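Local coordinates for enoyl-[acyl-carrier-protein] reductase [FMN] (Thermotoga maritima, PDB 5GVH) that probably reduces enoyl groups carried on acyl-carrier protein with NADH, using a bound flavin mononucleotide, at residues V70-V75 / V94-G99; A198-D203 / I287-Q292; A225-P230 / E244-N249. All coordinates share one frame; numbering follows the deposited sequence.

Contact 1: residues V70-V75 / V94-G99; sequences VNIILV and VTFGAG. With FMN (flavin mononucleotide), chain C.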
loop_
_atom_site.group_PDB
_atom_site.type_symbol
_atom_site.label_atom_id
_atom_site.label_comp_id
_atom_site.label_asym_id
_atom_site.label_seq_id
_atom_site.Cartn_x
_atom_site.Cartn_y
_atom_site.Cartn_z
ATOM N N VAL A 70 7.253 -3.794 25.056
ATOM C CA VAL A 70 8.099 -4.919 24.678
ATOM C C VAL A 70 7.389 -5.700 23.585
ATOM O O VAL A 70 6.167 -5.885 23.649
ATOM C CB VAL A 70 8.420 -5.827 25.886
ATOM C CG1 VAL A 70 9.161 -7.090 25.443
ATOM C CG2 VAL A 70 9.229 -5.053 26.931
ATOM N N ASN A 71 8.147 -6.138 22.579
ATOM C CA ASN A 71 7.625 -6.923 21.464
ATOM C C ASN A 71 8.061 -8.379 21.590
ATOM O O ASN A 71 9.257 -8.660 21.713
ATOM C CB ASN A 71 8.103 -6.370 20.121
ATOM C CG ASN A 71 7.719 -7.275 18.943
ATOM O OD1 ASN A 71 6.576 -7.270 18.505
ATOM N ND2 ASN A 71 8.673 -8.054 18.440
ATOM N N ILE A 72 7.098 -9.298 21.510
ATOM C CA ILE A 72 7.346 -10.734 21.617
ATOM C C ILE A 72 6.929 -11.448 20.330
ATOM O O ILE A 72 5.805 -11.257 19.841
ATOM C CB ILE A 72 6.597 -11.333 22.819
ATOM C CG1 ILE A 72 7.102 -10.693 24.126
ATOM C CG2 ILE A 72 6.763 -12.847 22.810
ATOM C CD1 ILE A 72 6.175 -10.870 25.320
ATOM N N ILE A 73 7.816 -12.306 19.812
ATOM C CA ILE A 73 7.497 -13.180 18.681
ATOM C C ILE A 73 6.856 -14.466 19.200
ATOM O O ILE A 73 7.496 -15.245 19.916
ATOM C CB ILE A 73 8.747 -13.508 17.851
ATOM C CG1 ILE A 73 9.602 -12.271 17.656
ATOM C CG2 ILE A 73 8.338 -13.998 16.471
ATOM C CD1 ILE A 73 8.891 -11.201 16.904
ATOM N N LEU A 74 5.603 -14.708 18.803
ATOM C CA LEU A 74 4.875 -15.903 19.221
ATOM C C LEU A 74 5.592 -17.199 18.859
ATOM O O LEU A 74 5.380 -18.217 19.526
ATOM C CB LEU A 74 3.485 -15.895 18.595
ATOM C CG LEU A 74 2.616 -14.735 19.065
ATOM C CD1 LEU A 74 1.323 -14.672 18.256
ATOM C CD2 LEU A 74 2.328 -14.858 20.556
ATOM N N VAL A 75 6.440 -17.176 17.831
ATOM C CA VAL A 75 7.151 -18.359 17.359
ATOM C C VAL A 75 8.396 -18.614 18.206
ATOM O O VAL A 75 9.097 -19.613 18.009
ATOM C CB VAL A 75 7.510 -18.211 15.863
ATOM C CG1 VAL A 75 8.753 -17.364 15.672
ATOM C CG2 VAL A 75 7.685 -19.569 15.227
ATOM N N VAL A 94 2.629 -4.390 25.862
ATOM C CA VAL A 94 3.220 -5.536 25.179
ATOM C C VAL A 94 2.716 -5.557 23.741
ATOM O O VAL A 94 1.512 -5.425 23.495
ATOM C CB VAL A 94 2.902 -6.862 25.894
ATOM C CG1 VAL A 94 3.145 -8.040 24.968
ATOM C CG2 VAL A 94 3.758 -7.004 27.137
ATOM N N THR A 95 3.640 -5.722 22.803
ATOM C CA THR A 95 3.342 -5.906 21.389
ATOM C C THR A 95 3.662 -7.337 20.979
ATOM O O THR A 95 4.669 -7.902 21.413
ATOM C CB THR A 95 4.145 -4.923 20.535
ATOM O OG1 THR A 95 3.492 -3.671 20.517
ATOM C CG2 THR A 95 4.262 -5.405 19.158
ATOM N N PHE A 96 2.804 -7.926 20.149
ATOM C CA PHE A 96 3.007 -9.281 19.657
ATOM C C PHE A 96 3.246 -9.276 18.153
ATOM O O PHE A 96 2.584 -8.546 17.403
ATOM C CB PHE A 96 1.817 -10.170 20.007
ATOM C CG PHE A 96 1.826 -10.638 21.428
ATOM C CD1 PHE A 96 0.904 -10.153 22.344
ATOM C CD2 PHE A 96 2.789 -11.541 21.862
ATOM C CE1 PHE A 96 0.932 -10.585 23.668
ATOM C CE2 PHE A 96 2.820 -11.971 23.189
ATOM C CZ PHE A 96 1.891 -11.494 24.082
ATOM N N GLY A 97 4.207 -10.086 17.722
ATOM C CA GLY A 97 4.476 -10.236 16.309
ATOM C C GLY A 97 3.387 -11.020 15.602
ATOM O O GLY A 97 2.282 -11.178 16.129
ATOM N N ALA A 98 3.696 -11.538 14.416
ATOM C CA ALA A 98 2.672 -12.178 13.602
ATOM C C ALA A 98 2.184 -13.474 14.241
ATOM O O ALA A 98 2.952 -14.232 14.846
ATOM C CB ALA A 98 3.208 -12.447 12.200
ATOM N N GLY A 99 0.891 -13.727 14.096
ATOM C CA GLY A 99 0.288 -14.898 14.691
ATOM C C GLY A 99 -0.974 -14.522 15.430
ATOM O O GLY A 99 -1.561 -13.472 15.161
HETATM N N1 FMN C . 7.966 -6.763 13.868
HETATM C C2 FMN C . 7.664 -7.689 14.857
HETATM O O2 FMN C . 6.510 -7.884 15.243
HETATM N N3 FMN C . 8.672 -8.418 15.428
HETATM C C4 FMN C . 9.977 -8.239 15.039
HETATM O O4 FMN C . 10.854 -8.919 15.572
HETATM C C4A FMN C . 10.286 -7.313 14.050
HETATM N N5 FMN C . 11.597 -7.134 13.658
HETATM C C5A FMN C . 11.908 -6.197 12.692
HETATM C C6 FMN C . 13.237 -6.021 12.323
HETATM C C7 FMN C . 13.575 -5.090 11.357
HETATM C C7M FMN C . 15.017 -4.924 10.971
HETATM C C8 FMN C . 12.576 -4.324 10.749
HETATM C C8M FMN C . 12.934 -3.319 9.689
HETATM C C9 FMN C . 11.242 -4.498 11.118
HETATM C C9A FMN C . 10.899 -5.438 12.095
HETATM N N10 FMN C . 9.575 -5.623 12.486
HETATM C C10 FMN C . 9.270 -6.564 13.458
HETATM C "C1'" FMN C . 8.480 -4.805 11.858
HETATM C "C2'" FMN C . 8.367 -3.466 12.583
HETATM O "O2'" FMN C . 7.911 -3.685 13.898
HETATM C "C3'" FMN C . 7.381 -2.518 11.913
HETATM O "O3'" FMN C . 6.078 -3.025 12.103
HETATM C "C4'" FMN C . 7.697 -2.304 10.437
HETATM O "O4'" FMN C . 9.051 -1.938 10.332
HETATM C "C5'" FMN C . 6.882 -1.161 9.844
HETATM O "O5'" FMN C . 7.294 -0.917 8.510
HETATM P P FMN C . 8.310 0.274 8.087
HETATM O O1P FMN C . 7.960 0.708 6.673
HETATM O O2P FMN C . 8.226 1.454 9.024
HETATM O O3P FMN C . 9.714 -0.285 8.053
#
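The backbone N-H of Thr-95 points almost straight at Val-70 O (N to O 2.7 Å, 173° at the hydrogen), and the same oxygen also receives a CA-H contact from Val-94. One step on, Ile-72 N returns a bond of 2.8 Å to Thr-95 O, which is likewise approached by the CA-H of Asn-71. Gly-97 N then closes on Ile-72 O at 2.9 Å, tilted 30° from the carbonyl plane, and the CA-H of Phe-96 comes to that oxygen as well. Each of the three carbonyls therefore has an N-H and a flanking CA-H for company, the regular pattern of parallel neighbours.

Strands 69-72 and 93-96 belong to one beta-alpha-beta unit of a TIM barrel, and helix 79-88 between them packs on Val-70, Ile-72 and Val-94 of the face that also carries Phe-96. On this face Ile-72 and Phe-96 run side by side, Ile-72 CB lying 3.8 Å from Phe-96 CE2. Just past the strand, the side chains of Leu-74 and Phe-96 cross at about a right angle, with Leu-74 CD2 3.6 Å from Phe-96 CD2. The other methyl, CD1, rests on Gly-99, where any side chain would run into it. Helix 102-110 adds Tyr-104, whose ring meets that of Phe-96.

The opposite face bears Asn-71 and Thr-95 and looks toward the cofactor. With CG opposite the backbone N (chi1 173°), the Asn-71 side chain passes obliquely across Thr-95 and ends beside the pyrimidine part of the flavin. Ile-73 brings CD1 to the same end, and Gly-97, lacking a side chain, lets its CA come within 3.3 Å of FMN O2.

Contact 2: residues A198-D203 / I287-Q292; sequences ASVESD and IKPVKQ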
loop_
_atom_site.group_PDB
_atom_site.type_symbol
_atom_site.label_atom_id
_atom_site.label_comp_id
_atom_site.label_asym_id
_atom_site.label_seq_id
_atom_site.Cartn_x
_atom_site.Cartn_y
_atom_site.Cartn_z
ATOM N N ALA A 198 17.113 4.398 10.926
ATOM C CA ALA A 198 17.908 5.446 10.283
ATOM C C ALA A 198 17.992 6.689 11.176
ATOM O O ALA A 198 17.710 7.817 10.768
ATOM C CB ALA A 198 17.326 5.782 8.914
ATOM N N SER A 199 18.386 6.453 12.425
ATOM C CA SER A 199 18.534 7.507 13.417
ATOM C C SER A 199 19.906 7.391 14.061
ATOM O O SER A 199 20.491 6.305 14.107
ATOM C CB SER A 199 17.455 7.429 14.495
ATOM O OG SER A 199 17.569 6.212 15.208
ATOM N N VAL A 200 20.416 8.516 14.571
ATOM C CA VAL A 200 21.767 8.497 15.136
ATOM C C VAL A 200 21.805 7.713 16.443
ATOM O O VAL A 200 22.824 7.095 16.763
ATOM C CB VAL A 200 22.324 9.926 15.314
ATOM C CG1 VAL A 200 22.479 10.620 13.967
ATOM C CG2 VAL A 200 21.440 10.733 16.234
ATOM N N GLU A 201 20.705 7.703 17.204
ATOM C CA GLU A 201 20.639 6.909 18.431
ATOM C C GLU A 201 20.699 5.406 18.171
ATOM O O GLU A 201 20.994 4.645 19.094
ATOM C CB GLU A 201 19.359 7.229 19.204
ATOM C CG GLU A 201 19.297 8.620 19.812
ATOM C CD GLU A 201 18.873 9.684 18.828
ATOM O OE1 GLU A 201 18.793 9.378 17.616
ATOM O OE2 GLU A 201 18.609 10.825 19.275
ATOM N N SER A 202 20.408 4.965 16.949
ATOM C CA SER A 202 20.508 3.556 16.589
ATOM C C SER A 202 21.950 3.077 16.635
ATOM O O SER A 202 22.881 3.809 16.291
ATOM C CB SER A 202 19.952 3.331 15.175
ATOM O OG SER A 202 19.954 1.956 14.826
ATOM N N ASP A 203 22.134 1.815 17.009
ATOM C CA ASP A 203 23.470 1.241 17.057
ATOM C C ASP A 203 23.675 0.144 16.023
ATOM O O ASP A 203 24.639 -0.619 16.125
ATOM C CB ASP A 203 23.773 0.724 18.465
ATOM C CG ASP A 203 22.679 -0.160 19.004
ATOM O OD1 ASP A 203 22.184 -1.012 18.240
ATOM O OD2 ASP A 203 22.306 0.013 20.192
ATOM N N ILE A 287 20.248 10.515 8.052
ATOM C CA ILE A 287 20.188 10.041 9.429
ATOM C C ILE A 287 19.893 11.236 10.323
ATOM O O ILE A 287 20.613 12.240 10.284
ATOM C CB ILE A 287 21.506 9.363 9.835
ATOM C CG1 ILE A 287 21.995 8.449 8.718
ATOM C CG2 ILE A 287 21.330 8.565 11.110
ATOM C CD1 ILE A 287 21.108 7.255 8.500
ATOM N N LYS A 288 18.839 11.133 11.126
ATOM C CA LYS A 288 18.410 12.210 12.004
ATOM C C LYS A 288 18.298 11.699 13.433
ATOM O O LYS A 288 18.065 10.509 13.642
ATOM C CB LYS A 288 17.056 12.777 11.545
ATOM C CG LYS A 288 17.034 13.172 10.074
ATOM C CD LYS A 288 15.646 13.020 9.450
ATOM C CE LYS A 288 14.631 13.956 10.099
ATOM N NZ LYS A 288 14.979 15.395 9.913
ATOM N N PRO A 289 18.479 12.564 14.434
ATOM C CA PRO A 289 18.226 12.141 15.816
ATOM C C PRO A 289 16.749 11.867 16.031
ATOM O O PRO A 289 15.885 12.458 15.382
ATOM C CB PRO A 289 18.703 13.335 16.654
ATOM C CG PRO A 289 18.705 14.482 15.717
ATOM C CD PRO A 289 19.052 13.918 14.378
ATOM N N VAL A 290 16.461 10.967 16.971
ATOM C CA VAL A 290 15.093 10.482 17.126
ATOM C C VAL A 290 14.134 11.628 17.425
ATOM O O VAL A 290 13.029 11.686 16.872
ATOM C CB VAL A 290 15.034 9.383 18.202
ATOM C CG1 VAL A 290 13.613 9.218 18.719
ATOM C CG2 VAL A 290 15.531 8.071 17.613
ATOM N N LYS A 291 14.535 12.569 18.280
ATOM C CA LYS A 291 13.612 13.650 18.615
ATOM C C LYS A 291 13.332 14.531 17.403
ATOM O O LYS A 291 12.206 15.004 17.219
ATOM C CB LYS A 291 14.147 14.492 19.772
ATOM C CG LYS A 291 13.187 15.628 20.146
ATOM C CD LYS A 291 13.425 16.153 21.547
ATOM C CE LYS A 291 14.218 17.449 21.505
ATOM N NZ LYS A 291 13.544 18.510 20.697
ATOM N N GLN A 292 14.346 14.760 16.569
ATOM C CA GLN A 292 14.152 15.561 15.367
ATOM C C GLN A 292 13.186 14.879 14.404
ATOM O O GLN A 292 12.342 15.537 13.785
ATOM C CB GLN A 292 15.502 15.811 14.700
ATOM C CG GLN A 292 15.413 16.223 13.254
ATOM C CD GLN A 292 16.576 17.090 12.839
ATOM O OE1 GLN A 292 16.725 18.209 13.329
ATOM N NE2 GLN A 292 17.411 16.583 11.938
#
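Val-200 N gives its hydrogen to Lys-288 O across two backbones whose touching parts run 52° apart, in a bent bond (3.2 Å, 146° at the hydrogen) that reaches the oxygen from well above the carbonyl plane. Ser-199 presses on the same oxygen with its CA.

A shorter polar link comes from Glu-201. Its chain bends at chi2 (82°), which turns the carboxylate back onto Val-290 N: OE1 lies 2.9 Å from that nitrogen and is met from above the carboxylate plane, while OE2, at 3.2 Å, is met on its syn side. One N-H is thus shared by both oxygens. Because Pro-289 is the N-cap residue of helix 290-310, the negative group sits at the start of that helix, where the helix dipole would probably favour it. The partners come from the loop after the last strand of the TIM barrel and its short helix 194-197, and from the long C-terminal helix.

Apolar atoms fill in around these bonds. Val-200 splits its methyls, CG1 going to Ile-287 CG2 (3.7 Å) and CG2 to Pro-289 CB (3.8 Å). Val-290 CG2 lies against Ser-199, whose hydroxyl is bonded to Phe-196 O.

Contact 3: residues A225-P230 / E244-N249; sequences AKLGHP and EMEFEN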
loop_
_atom_site.group_PDB
_atom_site.type_symbol
_atom_site.label_atom_id
_atom_site.label_comp_id
_atom_site.label_asym_id
_atom_site.label_seq_id
_atom_site.Cartn_x
_atom_site.Cartn_y
_atom_site.Cartn_z
ATOM N N ALA A 225 8.808 -16.601 1.125
ATOM C CA ALA A 225 7.379 -16.693 0.841
ATOM C C ALA A 225 6.934 -18.142 0.659
ATOM O O ALA A 225 5.875 -18.542 1.161
ATOM C CB ALA A 225 7.029 -15.857 -0.390
ATOM N N LYS A 226 7.734 -18.951 -0.051
ATOM C CA LYS A 226 7.379 -20.354 -0.259
ATOM C C LYS A 226 7.562 -21.190 1.005
ATOM O O LYS A 226 6.911 -22.229 1.155
ATOM C CB LYS A 226 8.205 -20.949 -1.398
ATOM C CG LYS A 226 7.507 -22.100 -2.108
ATOM C CD LYS A 226 7.223 -21.734 -3.555
ATOM C CE LYS A 226 6.295 -22.726 -4.250
ATOM N NZ LYS A 226 4.882 -22.240 -4.283
ATOM N N LEU A 227 8.444 -20.770 1.913
ATOM C CA LEU A 227 8.607 -21.472 3.183
ATOM C C LEU A 227 7.512 -21.139 4.186
ATOM O O LEU A 227 7.495 -21.727 5.274
ATOM C CB LEU A 227 9.973 -21.155 3.795
ATOM C CG LEU A 227 11.160 -21.110 2.835
ATOM C CD1 LEU A 227 12.387 -20.554 3.529
ATOM C CD2 LEU A 227 11.444 -22.485 2.256
ATOM N N GLY A 228 6.611 -20.210 3.864
ATOM C CA GLY A 228 5.515 -19.853 4.726
ATOM C C GLY A 228 5.699 -18.555 5.493
ATOM O O GLY A 228 4.700 -17.923 5.853
ATOM N N HIS A 229 6.945 -18.139 5.750
ATOM C CA HIS A 229 7.233 -16.932 6.525
ATOM C C HIS A 229 7.823 -15.836 5.641
ATOM O O HIS A 229 9.046 -15.626 5.629
ATOM C CB HIS A 229 8.179 -17.260 7.685
ATOM C CG HIS A 229 9.365 -18.081 7.282
ATOM N ND1 HIS A 229 10.560 -17.519 6.882
ATOM C CD2 HIS A 229 9.537 -19.423 7.207
ATOM C CE1 HIS A 229 11.418 -18.480 6.584
ATOM N NE2 HIS A 229 10.822 -19.644 6.773
ATOM N N PRO A 230 7.003 -15.083 4.907
ATOM C CA PRO A 230 7.556 -14.070 3.995
ATOM C C PRO A 230 8.046 -12.841 4.756
ATOM O O PRO A 230 7.389 -12.361 5.684
ATOM C CB PRO A 230 6.373 -13.736 3.077
ATOM C CG PRO A 230 5.168 -13.998 3.910
ATOM C CD PRO A 230 5.528 -15.099 4.890
ATOM N N GLU A 244 15.923 -18.061 -4.790
ATOM C CA GLU A 244 16.143 -19.247 -5.612
ATOM C C GLU A 244 16.137 -20.508 -4.754
ATOM O O GLU A 244 15.407 -21.464 -5.045
ATOM C CB GLU A 244 17.458 -19.120 -6.390
ATOM C CG GLU A 244 17.755 -20.296 -7.331
ATOM C CD GLU A 244 17.329 -20.038 -8.772
ATOM O OE1 GLU A 244 17.915 -20.657 -9.692
ATOM O OE2 GLU A 244 16.410 -19.213 -8.980
ATOM N N MET A 245 16.918 -20.510 -3.667
ATOM C CA MET A 245 17.058 -21.696 -2.830
ATOM C C MET A 245 15.756 -22.108 -2.151
ATOM O O MET A 245 15.644 -23.261 -1.727
ATOM C CB MET A 245 18.151 -21.469 -1.780
ATOM C CG MET A 245 18.780 -22.765 -1.254
ATOM S SD MET A 245 19.830 -23.578 -2.486
ATOM C CE MET A 245 21.260 -22.505 -2.474
ATOM N N GLU A 246 14.777 -21.208 -2.034
ATOM C CA GLU A 246 13.471 -21.604 -1.514
ATOM C C GLU A 246 12.823 -22.671 -2.391
ATOM O O GLU A 246 12.147 -23.571 -1.881
ATOM C CB GLU A 246 12.551 -20.389 -1.409
ATOM C CG GLU A 246 12.780 -19.476 -0.211
ATOM C CD GLU A 246 11.900 -18.238 -0.291
ATOM O OE1 GLU A 246 12.416 -17.142 -0.606
ATOM O OE2 GLU A 246 10.679 -18.369 -0.070
ATOM N N PHE A 247 13.004 -22.584 -3.714
ATOM C CA PHE A 247 12.402 -23.577 -4.604
ATOM C C PHE A 247 13.238 -24.854 -4.670
ATOM O O PHE A 247 12.700 -25.964 -4.588
ATOM C CB PHE A 247 12.227 -23.011 -6.017
ATOM C CG PHE A 247 11.380 -21.770 -6.092
ATOM C CD1 PHE A 247 11.959 -20.540 -6.385
ATOM C CD2 PHE A 247 10.004 -21.832 -5.910
ATOM C CE1 PHE A 247 11.187 -19.393 -6.477
ATOM C CE2 PHE A 247 9.225 -20.685 -6.001
ATOM C CZ PHE A 247 9.817 -19.466 -6.281
ATOM N N GLU A 248 14.557 -24.710 -4.819
ATOM C CA GLU A 248 15.402 -25.844 -5.179
ATOM C C GLU A 248 15.751 -26.687 -3.957
ATOM O O GLU A 248 15.615 -27.919 -3.971
ATOM C CB GLU A 248 16.674 -25.342 -5.868
ATOM C CG GLU A 248 16.440 -24.159 -6.800
ATOM C CD GLU A 248 16.061 -24.581 -8.208
ATOM O OE1 GLU A 248 16.824 -24.252 -9.137
ATOM O OE2 GLU A 248 15.012 -25.239 -8.379
ATOM N N ASN A 249 16.229 -26.038 -2.897
ATOM C CA ASN A 249 16.628 -26.714 -1.666
ATOM C C ASN A 249 16.021 -25.966 -0.484
ATOM O O ASN A 249 16.709 -25.194 0.201
ATOM C CB ASN A 249 18.148 -26.790 -1.566
ATOM C CG ASN A 249 18.607 -27.847 -0.601
ATOM O OD1 ASN A 249 17.843 -28.296 0.254
ATOM N ND2 ASN A 249 19.862 -28.248 -0.723
HETATM O O HOH W 1 9.987 -15.331 -0.907
#
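Glu-246 reaches out of helix 237-248 and lays its carboxylate against the beginning of the 225-228 turn, and this is the close-fitting part of the contact. Its OE2 accepts the N-H of Lys-226 at 3.0 Å, nearly along the C-O axis, although the bond is bent to 143° at the hydrogen. Ala-225 N lies even nearer to OE2, at 2.8 Å, but is badly aimed for a bond; it gives its hydrogen instead to a water 2.7 Å away, which in turn lies 3.0 Å from Glu-246 OE1 and can donate to it. Gly-224 N also bonds to OE1. Extended beyond CG (chi2 174°), the side chain reaches the turn at full length, while its CG rests on Leu-227 CG at 3.8 Å. Leu-227 is backed by Pro-250 and Glu-254 of the neighbouring helix 250-256.

The type I turn from Ala-225 to Gly-228 lies in the hairpin connection between strands 220-223 and 231-234 of a small antiparallel sheet, separate from the barrel strands; helix 237-248 follows strand 231-234 in the chain.

Toward solvent the contact thins to a single close touch between exposed residues. The side chains of Lys-226 and Phe-247 cross at about a right angle, Lys-226 CD 3.3 Å from Phe-247 CE2, and then the ammonium end leads away. The ring also meets Phe-247 of the second subunit, so this flank adjoins the dimer contact.

An alanine here, in place of Glu-246, takes away the carboxylate and the CG methylene, and would probably leave the N-H groups of Lys-226 and Gly-224 without their acceptor. Gathering backbone N-H groups and a water around one carboxylate is likely to favour its ionised form, so that an anion held in this way joins the turn to the helix.

In the fold
Burial falls from contact 1 through contact 2 to contact 3, and the chemistry changes with it. Contact 1 lies in the barrel core beside the flavin and relies on strand-to-strand backbone bonds with apolar packing. Contact 2, on the opposite side of the chain's centre with its own centre about 24 Å away, is partly buried and joins a loop to the C-terminal helix. Contact 3 is a surface contact, about 34 Å from contact 2 centre to centre, yet falls between the two segments of contact 2 along the chain. No two of the contacts share a helix or strand; in contact 2 a glutamate carboxylate receives one backbone N-H, in contact 3 two and a water.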